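Long-range contacts in D-ribulose-5-phosphate 3-epimerase, putative (Plasmodium falciparum, PDB 1TQX), which probably interconverts D-ribulose 5-phosphate and D-xylulose 5-phosphate, using one bound divalent metal ion per subunit: residues K5-P10 and A195-A200; A9-A14 and W34-V39; H70-Y75 and T90-A95; T141-T146 and Q177-L182. All blocks are in the same frame, centred on the assembly; numbering follows the deposited sequence.

All four contacts are buried and join strands of the same parallel barrel. Contact 1 pairs the first and last strands and is mostly backbone bonds and isoleucine packing. Contact 2 shares Ala9 and Pro10 with it, but lies where the first strand ends beside the second and turns into a 3-10 segment, so a water and polar side chains do more. Contacts 2, 3 and 4 each bring ligands to the same zinc ion: His36 and Asp38, then His70, then Asp179. Contact 3 backs its ligand with a second histidine that is bonded to a carboxylate, whereas contact 4 packs Asp179 against Leu143 and Met145 and runs on to a bound sulfate. Contacts 1 and 3 do not touch.

Contact 1. Residues K5-P10 and A195-A200; sequences KAIIAP and ANIIVA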
loop_
_atom_site.group_PDB
_atom_site.type_symbol
_atom_site.label_atom_id
_atom_site.label_comp_id
_atom_site.label_asym_id
_atom_site.label_seq_id
_atom_site.Cartn_x
_atom_site.Cartn_y
_atom_site.Cartn_z
ATOM N N LYS A 5 -11.188 -9.334 0.774
ATOM C CA LYS A 5 -10.736 -9.879 2.049
ATOM C C LYS A 5 -10.225 -8.747 2.942
ATOM O O LYS A 5 -9.792 -7.707 2.442
ATOM C CB LYS A 5 -9.601 -10.881 1.810
ATOM C CG LYS A 5 -9.847 -11.839 0.649
ATOM C CD LYS A 5 -10.984 -12.812 0.936
ATOM C CE LYS A 5 -10.541 -13.945 1.858
ATOM N NZ LYS A 5 -9.506 -14.828 1.230
ATOM N N ALA A 6 -10.284 -8.944 4.259
ATOM C CA ALA A 6 -9.778 -7.942 5.193
ATOM C C ALA A 6 -8.277 -8.200 5.275
ATOM O O ALA A 6 -7.860 -9.268 5.709
ATOM C CB ALA A 6 -10.415 -8.123 6.555
ATOM N N ILE A 7 -7.466 -7.232 4.861
ATOM C CA ILE A 7 -6.017 -7.429 4.871
ATOM C C ILE A 7 -5.246 -6.391 5.675
ATOM O O ILE A 7 -5.434 -5.189 5.495
ATOM C CB ILE A 7 -5.468 -7.427 3.425
ATOM C CG1 ILE A 7 -6.123 -8.560 2.630
ATOM C CG2 ILE A 7 -3.945 -7.563 3.434
ATOM C CD1 ILE A 7 -5.964 -8.434 1.131
ATOM N N ILE A 8 -4.372 -6.863 6.560
ATOM C CA ILE A 8 -3.553 -5.964 7.356
ATOM C C ILE A 8 -2.140 -6.042 6.781
ATOM O O ILE A 8 -1.570 -7.130 6.660
ATOM C CB ILE A 8 -3.533 -6.378 8.843
ATOM C CG1 ILE A 8 -4.965 -6.446 9.380
ATOM C CG2 ILE A 8 -2.716 -5.379 9.653
ATOM C CD1 ILE A 8 -5.752 -5.165 9.199
ATOM N N ALA A 9 -1.586 -4.889 6.414
ATOM C CA ALA A 9 -0.246 -4.840 5.833
ATOM C C ALA A 9 0.672 -3.880 6.589
ATOM O O ALA A 9 0.731 -2.692 6.277
ATOM C CB ALA A 9 -0.339 -4.432 4.363
ATOM N N PRO A 10 1.409 -4.392 7.588
ATOM C CA PRO A 10 2.329 -3.572 8.386
ATOM C C PRO A 10 3.380 -2.914 7.490
ATOM O O PRO A 10 3.954 -3.564 6.614
ATOM C CB PRO A 10 2.953 -4.585 9.349
ATOM C CG PRO A 10 1.870 -5.645 9.490
ATOM C CD PRO A 10 1.397 -5.788 8.064
ATOM N N ALA A 195 -12.717 0.840 2.791
ATOM C CA ALA A 195 -11.354 0.306 2.740
ATOM C C ALA A 195 -11.300 -1.134 3.235
ATOM O O ALA A 195 -11.965 -1.480 4.211
ATOM C CB ALA A 195 -10.414 1.181 3.579
ATOM N N ASN A 196 -10.516 -1.980 2.565
ATOM C CA ASN A 196 -10.389 -3.375 2.986
ATOM C C ASN A 196 -8.938 -3.803 3.229
ATOM O O ASN A 196 -8.684 -4.892 3.740
ATOM C CB ASN A 196 -11.057 -4.331 1.980
ATOM C CG ASN A 196 -10.392 -4.319 0.615
ATOM O OD1 ASN A 196 -10.436 -3.320 -0.098
ATOM N ND2 ASN A 196 -9.782 -5.442 0.241
ATOM N N ILE A 197 -7.990 -2.949 2.856
ATOM C CA ILE A 197 -6.579 -3.236 3.075
ATOM C C ILE A 197 -6.027 -2.091 3.913
ATOM O O ILE A 197 -6.136 -0.925 3.537
ATOM C CB ILE A 197 -5.802 -3.345 1.750
ATOM C CG1 ILE A 197 -6.452 -4.414 0.860
ATOM C CG2 ILE A 197 -4.346 -3.716 2.037
ATOM C CD1 ILE A 197 -5.724 -4.648 -0.443
ATOM N N ILE A 198 -5.425 -2.430 5.045
ATOM C CA ILE A 198 -4.914 -1.419 5.960
ATOM C C ILE A 198 -3.404 -1.402 6.114
ATOM O O ILE A 198 -2.812 -2.379 6.574
ATOM C CB ILE A 198 -5.524 -1.624 7.362
ATOM C CG1 ILE A 198 -7.051 -1.725 7.253
ATOM C CG2 ILE A 198 -5.080 -0.495 8.298
ATOM C CD1 ILE A 198 -7.729 -0.502 6.665
ATOM N N VAL A 199 -2.780 -0.293 5.739
ATOM C CA VAL A 199 -1.336 -0.165 5.901
ATOM C C VAL A 199 -1.110 0.607 7.196
ATOM O O VAL A 199 -1.586 1.734 7.346
ATOM C CB VAL A 199 -0.696 0.614 4.730
ATOM C CG1 VAL A 199 0.776 0.889 5.032
ATOM C CG2 VAL A 199 -0.830 -0.185 3.444
ATOM N N ALA A 200 -0.386 0.008 8.132
ATOM C CA ALA A 200 -0.126 0.661 9.410
ATOM C C ALA A 200 1.335 0.500 9.783
ATOM O O ALA A 200 1.881 -0.600 9.724
ATOM C CB ALA A 200 -1.017 0.053 10.500
#
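The carboxamide of Asn196 is the flat group here, and it meets Lys5 in its own plane: ND2 donates to Lys5 O at 3.2 Å, with that oxygen only 3° out of the amide plane. A chi1 of 64° tucks CG between the backbone N and carbonyl carbon of Asn196 and brings the amide alongside the incoming chain. The same amide has further partners, Ile176 N at OD1 and Asn175 OD1 at ND2, which fix its rotation. From there the parallel ladder runs on. Ile7 N donates to Asn196 O at 2.9 Å, followed by Ile198 N to Ile7 O and Ala9 N to Ile198 O; the last link, Ala200 N to Ala9 O, is weak. On one face Ile7 and Ile197 lie side by side, CD1 of Ile7 being 4.1 Å from CG1 of Ile197, and both rest on Trp34. On the other face Ile8 lays its CD1 4.0 Å from Ile198 CB, under helix 210-223. With Val199 turned inward near the zinc and the pair Ile8 and Ile198 outward, this is the seam where first and last strands close a TIM barrel.

Contact 2. Residues A9-A14 and W34-V39; sequences APSVLA and WIHLDV. With ZN (zinc ion), chain D.
The zinc site at the mouth of the barrel is partly built here, where Ser11 faces His36 and Asp38. His36 NE2 binds zinc at 2.2 Å and Asp38 OD1 at 2.1 Å; His70 and Asp179 supply the other two ligands. Ser11 OG, carried anti to its own N (chi1 -176°), lies at the edge of the His36 ring, in its plane, and 2.9 Å from Asp38 OD2, the carboxylate oxygen that does not bind the metal. Ser11 is a predicted substrate-binding residue and Asp38 the predicted proton acceptor. Asp68 OD2 is hydrogen-bonded to His36 ND1. The two segments are the ends of a beta-alpha-beta unit whose crossover is helix 20-29, bridged at Ser11 and His36: His36 N donates to Pro10 O at 2.9 Å, and Val12 N to His36 O at 3.2 Å. The first chain then turns into a 3-10 segment, and one water fills in, donating to His36 O, accepting from Leu13 N and Asp38 N, and bonded to Ser11 OG. Facing helix 20-29, Val12 crosses Ile35 at about a right angle, CG1 of Val12 a tight 3.4 Å from Ile35 CD1, while its CG2 lies 3.6 Å from Leu37 CD2.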
loop_
_atom_site.group_PDB
_atom_site.type_symbol
_atom_site.label_atom_id
_atom_site.label_comp_id
_atom_site.label_asym_id
_atom_site.label_seq_id
_atom_site.Cartn_x
_atom_site.Cartn_y
_atom_site.Cartn_z
ATOM N N ALA A 9 -1.586 -4.889 6.414
ATOM C CA ALA A 9 -0.246 -4.840 5.833
ATOM C C ALA A 9 0.672 -3.880 6.589
ATOM O O ALA A 9 0.731 -2.692 6.277
ATOM C CB ALA A 9 -0.339 -4.432 4.363
ATOM N N PRO A 10 1.409 -4.392 7.588
ATOM C CA PRO A 10 2.329 -3.572 8.386
ATOM C C PRO A 10 3.380 -2.914 7.490
ATOM O O PRO A 10 3.954 -3.564 6.614
ATOM C CB PRO A 10 2.953 -4.585 9.349
ATOM C CG PRO A 10 1.870 -5.645 9.490
ATOM C CD PRO A 10 1.397 -5.788 8.064
ATOM N N SER A 11 3.626 -1.627 7.709
ATOM C CA SER A 11 4.607 -0.892 6.914
ATOM C C SER A 11 5.969 -0.944 7.601
ATOM O O SER A 11 6.159 -0.325 8.646
ATOM C CB SER A 11 4.158 0.564 6.747
ATOM O OG SER A 11 5.056 1.268 5.908
ATOM N N VAL A 12 6.914 -1.673 7.004
ATOM C CA VAL A 12 8.255 -1.844 7.575
ATOM C C VAL A 12 9.078 -0.571 7.752
ATOM O O VAL A 12 10.094 -0.576 8.442
ATOM C CB VAL A 12 9.106 -2.850 6.745
ATOM C CG1 VAL A 12 8.429 -4.206 6.731
ATOM C CG2 VAL A 12 9.303 -2.337 5.319
ATOM N N LEU A 13 8.644 0.513 7.120
ATOM C CA LEU A 13 9.343 1.791 7.225
ATOM C C LEU A 13 9.403 2.208 8.696
ATOM O O LEU A 13 10.356 2.859 9.134
ATOM C CB LEU A 13 8.588 2.858 6.419
ATOM C CG LEU A 13 9.222 4.238 6.229
ATOM C CD1 LEU A 13 10.313 4.168 5.170
ATOM C CD2 LEU A 13 8.146 5.230 5.799
ATOM N N ALA A 14 8.379 1.818 9.453
ATOM C CA ALA A 14 8.280 2.152 10.872
ATOM C C ALA A 14 8.985 1.172 11.818
ATOM O O ALA A 14 8.981 1.365 13.032
ATOM C CB ALA A 14 6.809 2.277 11.265
ATOM N N TRP A 34 -0.023 -9.363 4.531
ATOM C CA TRP A 34 0.877 -8.653 3.625
ATOM C C TRP A 34 1.971 -7.925 4.400
ATOM O O TRP A 34 1.827 -7.668 5.597
ATOM C CB TRP A 34 0.099 -7.581 2.851
ATOM C CG TRP A 34 -0.866 -8.050 1.790
ATOM C CD1 TRP A 34 -1.419 -9.290 1.656
ATOM C CD2 TRP A 34 -1.413 -7.251 0.737
ATOM N NE1 TRP A 34 -2.279 -9.311 0.579
ATOM C CE2 TRP A 34 -2.293 -8.069 0.001
ATOM C CE3 TRP A 34 -1.247 -5.911 0.349
ATOM C CZ2 TRP A 34 -3.003 -7.599 -1.105
ATOM C CZ3 TRP A 34 -1.954 -5.440 -0.754
ATOM C CH2 TRP A 34 -2.824 -6.287 -1.467
ATOM N N ILE A 35 3.062 -7.600 3.709
ATOM C CA ILE A 35 4.140 -6.817 4.304
ATOM C C ILE A 35 4.247 -5.649 3.322
ATOM O O ILE A 35 4.445 -5.851 2.126
ATOM C CB ILE A 35 5.485 -7.609 4.433
ATOM C CG1 ILE A 35 6.475 -6.793 5.265
ATOM C CG2 ILE A 35 6.080 -7.937 3.065
ATOM C CD1 ILE A 35 6.014 -6.557 6.699
ATOM N N HIS A 36 4.056 -4.433 3.829
ATOM C CA HIS A 36 4.084 -3.234 2.995
ATOM C C HIS A 36 5.480 -2.633 2.922
ATOM O O HIS A 36 6.026 -2.172 3.932
ATOM C CB HIS A 36 3.098 -2.206 3.553
ATOM C CG HIS A 36 2.778 -1.099 2.602
ATOM N ND1 HIS A 36 1.960 -1.274 1.505
ATOM C CD2 HIS A 36 3.164 0.197 2.578
ATOM C CE1 HIS A 36 1.857 -0.135 0.848
ATOM N NE2 HIS A 36 2.577 0.775 1.479
ATOM N N LEU A 37 6.042 -2.612 1.716
ATOM C CA LEU A 37 7.397 -2.120 1.491
ATOM C C LEU A 37 7.450 -0.782 0.752
ATOM O O LEU A 37 7.234 -0.725 -0.460
ATOM C CB LEU A 37 8.179 -3.185 0.704
ATOM C CG LEU A 37 8.115 -4.580 1.341
ATOM C CD1 LEU A 37 8.434 -5.676 0.320
ATOM C CD2 LEU A 37 9.087 -4.621 2.514
ATOM N N ASP A 38 7.746 0.287 1.487
ATOM C CA ASP A 38 7.829 1.628 0.904
ATOM C C ASP A 38 9.184 1.952 0.282
ATOM O O ASP A 38 10.189 2.035 0.984
ATOM C CB ASP A 38 7.516 2.693 1.966
ATOM C CG ASP A 38 6.057 2.706 2.364
ATOM O OD1 ASP A 38 5.201 2.649 1.467
ATOM O OD2 ASP A 38 5.759 2.793 3.571
ATOM N N VAL A 39 9.189 2.157 -1.032
ATOM C CA VAL A 39 10.403 2.494 -1.777
ATOM C C VAL A 39 10.347 3.985 -2.123
ATOM O O VAL A 39 9.426 4.430 -2.806
ATOM C CB VAL A 39 10.490 1.666 -3.076
ATOM C CG1 VAL A 39 11.784 1.984 -3.827
ATOM C CG2 VAL A 39 10.427 0.169 -2.736
HETATM ZN ZN ZN D . 3.099 2.949 1.391
HETATM O O HOH W 1 7.154 0.223 4.309
#

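Contact 3. Residues H70-Y75 and T90-A95; sequences HLMVEY and TFHFEA. With ZN (zinc ion), chain D.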
loop_
_atom_site.group_PDB
_atom_site.type_symbol
_atom_site.label_atom_id
_atom_site.label_comp_id
_atom_site.label_asym_id
_atom_site.label_seq_id
_atom_site.Cartn_x
_atom_site.Cartn_y
_atom_site.Cartn_z
ATOM N N HIS A 70 5.202 -0.387 -2.500
ATOM C CA HIS A 70 4.668 0.930 -2.821
ATOM C C HIS A 70 5.819 1.749 -3.400
ATOM O O HIS A 70 6.721 2.162 -2.674
ATOM C CB HIS A 70 4.122 1.604 -1.555
ATOM C CG HIS A 70 3.533 2.960 -1.791
ATOM N ND1 HIS A 70 3.027 3.735 -0.767
ATOM C CD2 HIS A 70 3.384 3.689 -2.923
ATOM C CE1 HIS A 70 2.594 4.883 -1.260
ATOM N NE2 HIS A 70 2.800 4.880 -2.564
ATOM N N LEU A 71 5.778 1.978 -4.707
ATOM C CA LEU A 71 6.821 2.723 -5.396
ATOM C C LEU A 71 6.603 4.233 -5.395
ATOM O O LEU A 71 5.936 4.771 -6.273
ATOM C CB LEU A 71 6.940 2.225 -6.842
ATOM C CG LEU A 71 7.287 0.737 -6.992
ATOM C CD1 LEU A 71 7.024 0.273 -8.425
ATOM C CD2 LEU A 71 8.742 0.517 -6.604
ATOM N N MET A 72 7.148 4.913 -4.392
ATOM C CA MET A 72 7.047 6.370 -4.324
ATOM C C MET A 72 8.328 6.854 -4.988
ATOM O O MET A 72 9.213 7.414 -4.340
ATOM C CB MET A 72 6.987 6.846 -2.870
ATOM C CG MET A 72 5.645 6.575 -2.207
ATOM S SD MET A 72 5.605 6.957 -0.439
ATOM C CE MET A 72 5.907 5.341 0.258
ATOM N N VAL A 73 8.413 6.622 -6.293
ATOM C CA VAL A 73 9.599 6.971 -7.062
ATOM C C VAL A 73 9.266 7.512 -8.441
ATOM O O VAL A 73 8.146 7.360 -8.929
ATOM C CB VAL A 73 10.477 5.728 -7.297
ATOM C CG1 VAL A 73 10.880 5.095 -5.967
ATOM C CG2 VAL A 73 9.703 4.715 -8.154
ATOM N N GLU A 74 10.257 8.148 -9.062
ATOM C CA GLU A 74 10.099 8.636 -10.424
ATOM C C GLU A 74 10.482 7.419 -11.265
ATOM O O GLU A 74 11.215 6.545 -10.792
ATOM C CB GLU A 74 11.079 9.780 -10.732
ATOM C CG GLU A 74 11.044 10.954 -9.763
ATOM C CD GLU A 74 11.845 12.156 -10.257
ATOM O OE1 GLU A 74 12.961 11.959 -10.790
ATOM O OE2 GLU A 74 11.360 13.298 -10.098
ATOM N N TYR A 75 9.989 7.354 -12.497
ATOM C CA TYR A 75 10.311 6.247 -13.396
ATOM C C TYR A 75 10.003 4.872 -12.800
ATOM O O TYR A 75 10.854 3.981 -12.817
ATOM C CB TYR A 75 11.799 6.302 -13.768
ATOM C CG TYR A 75 12.271 7.666 -14.209
ATOM C CD1 TYR A 75 11.770 8.256 -15.365
ATOM C CD2 TYR A 75 13.221 8.369 -13.471
ATOM C CE1 TYR A 75 12.202 9.511 -15.780
ATOM C CE2 TYR A 75 13.663 9.631 -13.878
ATOM C CZ TYR A 75 13.147 10.192 -15.035
ATOM O OH TYR A 75 13.575 11.434 -15.459
ATOM N N THR A 90 2.830 -1.092 -6.711
ATOM C CA THR A 90 1.928 0.055 -6.737
ATOM C C THR A 90 2.709 1.306 -7.116
ATOM O O THR A 90 3.657 1.685 -6.426
ATOM C CB THR A 90 1.271 0.266 -5.347
ATOM O OG1 THR A 90 0.464 -0.873 -5.027
ATOM C CG2 THR A 90 0.399 1.524 -5.336
ATOM N N PHE A 91 2.328 1.941 -8.222
ATOM C CA PHE A 91 3.019 3.153 -8.647
ATOM C C PHE A 91 2.096 4.352 -8.477
ATOM O O PHE A 91 0.887 4.188 -8.291
ATOM C CB PHE A 91 3.491 3.028 -10.109
ATOM C CG PHE A 91 2.378 2.913 -11.113
ATOM C CD1 PHE A 91 1.800 4.054 -11.668
ATOM C CD2 PHE A 91 1.923 1.663 -11.525
ATOM C CE1 PHE A 91 0.784 3.950 -12.625
ATOM C CE2 PHE A 91 0.906 1.552 -12.482
ATOM C CZ PHE A 91 0.339 2.699 -13.029
ATOM N N HIS A 92 2.665 5.554 -8.523
ATOM C CA HIS A 92 1.872 6.764 -8.360
ATOM C C HIS A 92 1.342 7.355 -9.654
ATOM O O HIS A 92 2.062 7.480 -10.639
ATOM C CB HIS A 92 2.676 7.823 -7.597
ATOM C CG HIS A 92 2.509 7.740 -6.111
ATOM N ND1 HIS A 92 1.487 8.383 -5.443
ATOM C CD2 HIS A 92 3.166 7.008 -5.181
ATOM C CE1 HIS A 92 1.517 8.044 -4.167
ATOM N NE2 HIS A 92 2.525 7.208 -3.982
ATOM N N PHE A 93 0.060 7.709 -9.627
ATOM C CA PHE A 93 -0.622 8.324 -10.759
ATOM C C PHE A 93 0.180 9.572 -11.128
ATOM O O PHE A 93 0.380 9.872 -12.307
ATOM C CB PHE A 93 -2.054 8.689 -10.325
ATOM C CG PHE A 93 -2.914 9.309 -11.405
ATOM C CD1 PHE A 93 -3.155 8.649 -12.606
ATOM C CD2 PHE A 93 -3.555 10.525 -11.174
ATOM C CE1 PHE A 93 -4.028 9.191 -13.559
ATOM C CE2 PHE A 93 -4.428 11.071 -12.121
ATOM C CZ PHE A 93 -4.663 10.399 -13.311
ATOM N N GLU A 94 0.661 10.279 -10.106
ATOM C CA GLU A 94 1.429 11.504 -10.314
ATOM C C GLU A 94 2.810 11.278 -10.918
ATOM O O GLU A 94 3.353 12.163 -11.578
ATOM C CB GLU A 94 1.581 12.278 -8.995
ATOM C CG GLU A 94 0.260 12.614 -8.303
ATOM C CD GLU A 94 -0.238 11.486 -7.422
ATOM O OE1 GLU A 94 0.415 10.424 -7.397
ATOM O OE2 GLU A 94 -1.277 11.658 -6.749
ATOM N N ALA A 95 3.384 10.100 -10.690
ATOM C CA ALA A 95 4.709 9.800 -11.224
ATOM C C ALA A 95 4.680 9.746 -12.753
ATOM O O ALA A 95 5.703 9.955 -13.407
ATOM C CB ALA A 95 5.216 8.473 -10.658
HETATM ZN ZN ZN D . 3.099 2.949 1.391
HETATM O O HOH W 2 5.618 5.704 -8.816
HETATM O O HOH W 3 8.420 9.360 -13.488
#
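Thr90 starts the contact with its carbonyl: Thr90 O takes the N-H of Leu71 at 2.7 Å, the parallel bond that sets His70 beside Thr90. The next residue, Phe91, turns its ring to the outside of the barrel. His92 carries most of the chemistry. His92 NE2 accepts from His70 NE2 at 2.7 Å, with an N-H...N angle of 162°. The acceptor lies in the plane of the His70 ring, yet His70 NE2 lies 30° out of the His92 ring plane, and the rings meet rim to rim, neither over the other's face. His70 is held at both ends, because its ND1 binds zinc at 2.3 Å; CG anti to the backbone N (chi1 -179°) stretches the ring between metal and partner. Met72 CG covers one face of His70 near the rim and lies 3.6 Å from His92 NE2. A water takes the backbone N-H of His92 and donates to Leu71 O and Val73 O, spanning the strands as they part. Glu94 extends the chain of bonds: its OE1 accepts from His92 ND1 at 3.0 Å on the syn side but tilted from the carboxylate plane, which probably favours the ND1 proton on His92 and may polarise the chain leading to the metal. Glu94 OE2 is bonded to Thr125 OG1 and Lys122 N. Ala95 closes the segment with CB 3.6 Å from Val73 O, and a second water joins Ala95 O to Tyr75 N. In the barrel, strand 34-40 flanks this pair beyond His70 and strand 116-121 beyond His92, while helix 100-111 packs on Phe91 from outside.

Contact 4. Residues T141-T146 and Q177-L182; sequences TVLVMT and QVDGGL. With ZN (zinc ion), chain D; SO4 (sulfate ion), chain C.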
loop_
_atom_site.group_PDB
_atom_site.type_symbol
_atom_site.label_atom_id
_atom_site.label_comp_id
_atom_site.label_asym_id
_atom_site.label_seq_id
_atom_site.Cartn_x
_atom_site.Cartn_y
_atom_site.Cartn_z
ATOM N N THR A 141 -5.569 -2.834 -6.990
ATOM C CA THR A 141 -5.681 -2.024 -5.782
ATOM C C THR A 141 -5.444 -0.535 -6.018
ATOM O O THR A 141 -4.589 -0.153 -6.821
ATOM C CB THR A 141 -4.612 -2.447 -4.739
ATOM O OG1 THR A 141 -4.665 -3.863 -4.525
ATOM C CG2 THR A 141 -4.835 -1.711 -3.413
ATOM N N VAL A 142 -6.202 0.297 -5.314
ATOM C CA VAL A 142 -6.014 1.739 -5.372
ATOM C C VAL A 142 -5.571 2.104 -3.958
ATOM O O VAL A 142 -6.259 1.789 -2.988
ATOM C CB VAL A 142 -7.306 2.513 -5.700
ATOM C CG1 VAL A 142 -7.058 4.011 -5.534
ATOM C CG2 VAL A 142 -7.730 2.233 -7.133
ATOM N N LEU A 143 -4.406 2.733 -3.848
ATOM C CA LEU A 143 -3.872 3.126 -2.550
ATOM C C LEU A 143 -4.169 4.606 -2.322
ATOM O O LEU A 143 -3.546 5.475 -2.934
ATOM C CB LEU A 143 -2.353 2.874 -2.519
ATOM C CG LEU A 143 -1.575 2.937 -1.196
ATOM C CD1 LEU A 143 -0.125 2.526 -1.462
ATOM C CD2 LEU A 143 -1.624 4.330 -0.604
ATOM N N VAL A 144 -5.137 4.880 -1.451
ATOM C CA VAL A 144 -5.528 6.242 -1.119
ATOM C C VAL A 144 -4.641 6.730 0.025
ATOM O O VAL A 144 -4.773 6.263 1.156
ATOM C CB VAL A 144 -7.019 6.305 -0.666
ATOM C CG1 VAL A 144 -7.372 7.715 -0.202
ATOM C CG2 VAL A 144 -7.933 5.879 -1.809
ATOM N N MET A 145 -3.720 7.646 -0.269
ATOM C CA MET A 145 -2.848 8.181 0.773
ATOM C C MET A 145 -3.712 9.001 1.722
ATOM O O MET A 145 -4.480 9.859 1.278
ATOM C CB MET A 145 -1.767 9.094 0.184
ATOM C CG MET A 145 -0.681 8.394 -0.623
ATOM S SD MET A 145 0.216 7.129 0.314
ATOM C CE MET A 145 0.910 8.077 1.652
ATOM N N THR A 146 -3.595 8.733 3.018
ATOM C CA THR A 146 -4.361 9.487 4.005
ATOM C C THR A 146 -3.432 10.460 4.728
ATOM O O THR A 146 -3.779 11.031 5.765
ATOM C CB THR A 146 -5.068 8.556 5.011
ATOM O OG1 THR A 146 -4.159 7.548 5.470
ATOM C CG2 THR A 146 -6.273 7.889 4.349
ATOM N N GLN A 177 -6.974 0.432 -0.494
ATOM C CA GLN A 177 -5.951 0.473 0.538
ATOM C C GLN A 177 -5.770 1.896 1.076
ATOM O O GLN A 177 -5.812 2.864 0.318
ATOM C CB GLN A 177 -4.644 -0.058 -0.080
ATOM C CG GLN A 177 -3.473 -0.223 0.861
ATOM C CD GLN A 177 -2.283 -0.863 0.168
ATOM O OE1 GLN A 177 -1.912 -0.462 -0.937
ATOM N NE2 GLN A 177 -1.675 -1.856 0.812
ATOM N N VAL A 178 -5.600 2.021 2.390
ATOM C CA VAL A 178 -5.397 3.329 3.009
ATOM C C VAL A 178 -4.026 3.291 3.647
ATOM O O VAL A 178 -3.613 2.265 4.186
ATOM C CB VAL A 178 -6.493 3.663 4.054
ATOM C CG1 VAL A 178 -7.795 3.970 3.326
ATOM C CG2 VAL A 178 -6.684 2.506 5.021
ATOM N N ASP A 179 -3.326 4.417 3.606
ATOM C CA ASP A 179 -1.955 4.455 4.091
ATOM C C ASP A 179 -1.595 5.829 4.649
ATOM O O ASP A 179 -1.627 6.824 3.926
ATOM C CB ASP A 179 -1.080 4.074 2.889
ATOM C CG ASP A 179 0.405 4.068 3.181
ATOM O OD1 ASP A 179 1.141 3.730 2.225
ATOM O OD2 ASP A 179 0.840 4.381 4.311
ATOM N N GLY A 180 -1.256 5.876 5.935
ATOM C CA GLY A 180 -0.902 7.138 6.565
ATOM C C GLY A 180 -1.715 7.435 7.812
ATOM O O GLY A 180 -2.868 7.861 7.732
ATOM N N GLY A 181 -1.115 7.192 8.972
ATOM C CA GLY A 181 -1.791 7.458 10.229
ATOM C C GLY A 181 -2.867 6.468 10.642
ATOM O O GLY A 181 -3.749 6.814 11.429
ATOM N N LEU A 182 -2.811 5.245 10.123
ATOM C CA LEU A 182 -3.807 4.243 10.486
ATOM C C LEU A 182 -3.545 3.647 11.865
ATOM O O LEU A 182 -2.432 3.211 12.168
ATOM C CB LEU A 182 -3.847 3.105 9.450
ATOM C CG LEU A 182 -4.759 3.279 8.229
ATOM C CD1 LEU A 182 -6.212 3.439 8.696
ATOM C CD2 LEU A 182 -4.329 4.493 7.421
HETATM ZN ZN ZN D . 3.099 2.949 1.391
HETATM S S SO4 C . 2.190 5.550 9.669
HETATM O O1 SO4 C . 1.884 4.196 9.169
HETATM O O2 SO4 C . 2.181 6.504 8.544
HETATM O O3 SO4 C . 1.159 5.960 10.630
HETATM O O4 SO4 C . 3.511 5.547 10.330
#
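Thr146 OG1 donates to Gly180 O at 2.6 Å, coming in at a C=O...O angle of 118° and tilted slightly from the carbonyl plane. With chi1 at 46° the hydroxyl sits between the backbone N and carbonyl carbon of Thr146 and points at the opposite chain. The backbone N of Thr146 reaches the preceding carbonyl, Asp179 O, at 2.9 Å, well above that carbonyl's plane, so a single threonine grips two successive carbonyls just as the strand turns into a loop. Gly180 has a positive phi of 126°, a backbone shape suited to glycine. The strands themselves form the parallel pair of a beta-alpha-beta unit crossed over by helix 161-170, bonded from Gln177 N to Val142 O at 2.9 Å and from Val144 N to Gln177 O at 2.8 Å. Inside the barrel, Leu143 spreads over both inward side chains of the partner: its CG lies 3.4 Å from Gln177 OE1 and its CD2 3.5 Å from Asp179 CB. Met145 runs alongside Asp179, with SD 4.0 Å from OD1. Asp179 OD1 binds zinc at 2.3 Å, alongside His36, Asp38 and His70. Gln177 extends full length to give its NE2 to Asp68, which also holds His36. Further on, Gly181 N makes two weak bonds to a sulfate that Gly153 N and Thr202 OG1 also hold. Since all three residues are predicted to bind substrate, the sulfate probably marks the phosphate pocket, and the same short run of chain carries a zinc ligand, the predicted proton donor Asp179, and, probably, part of the phosphate site.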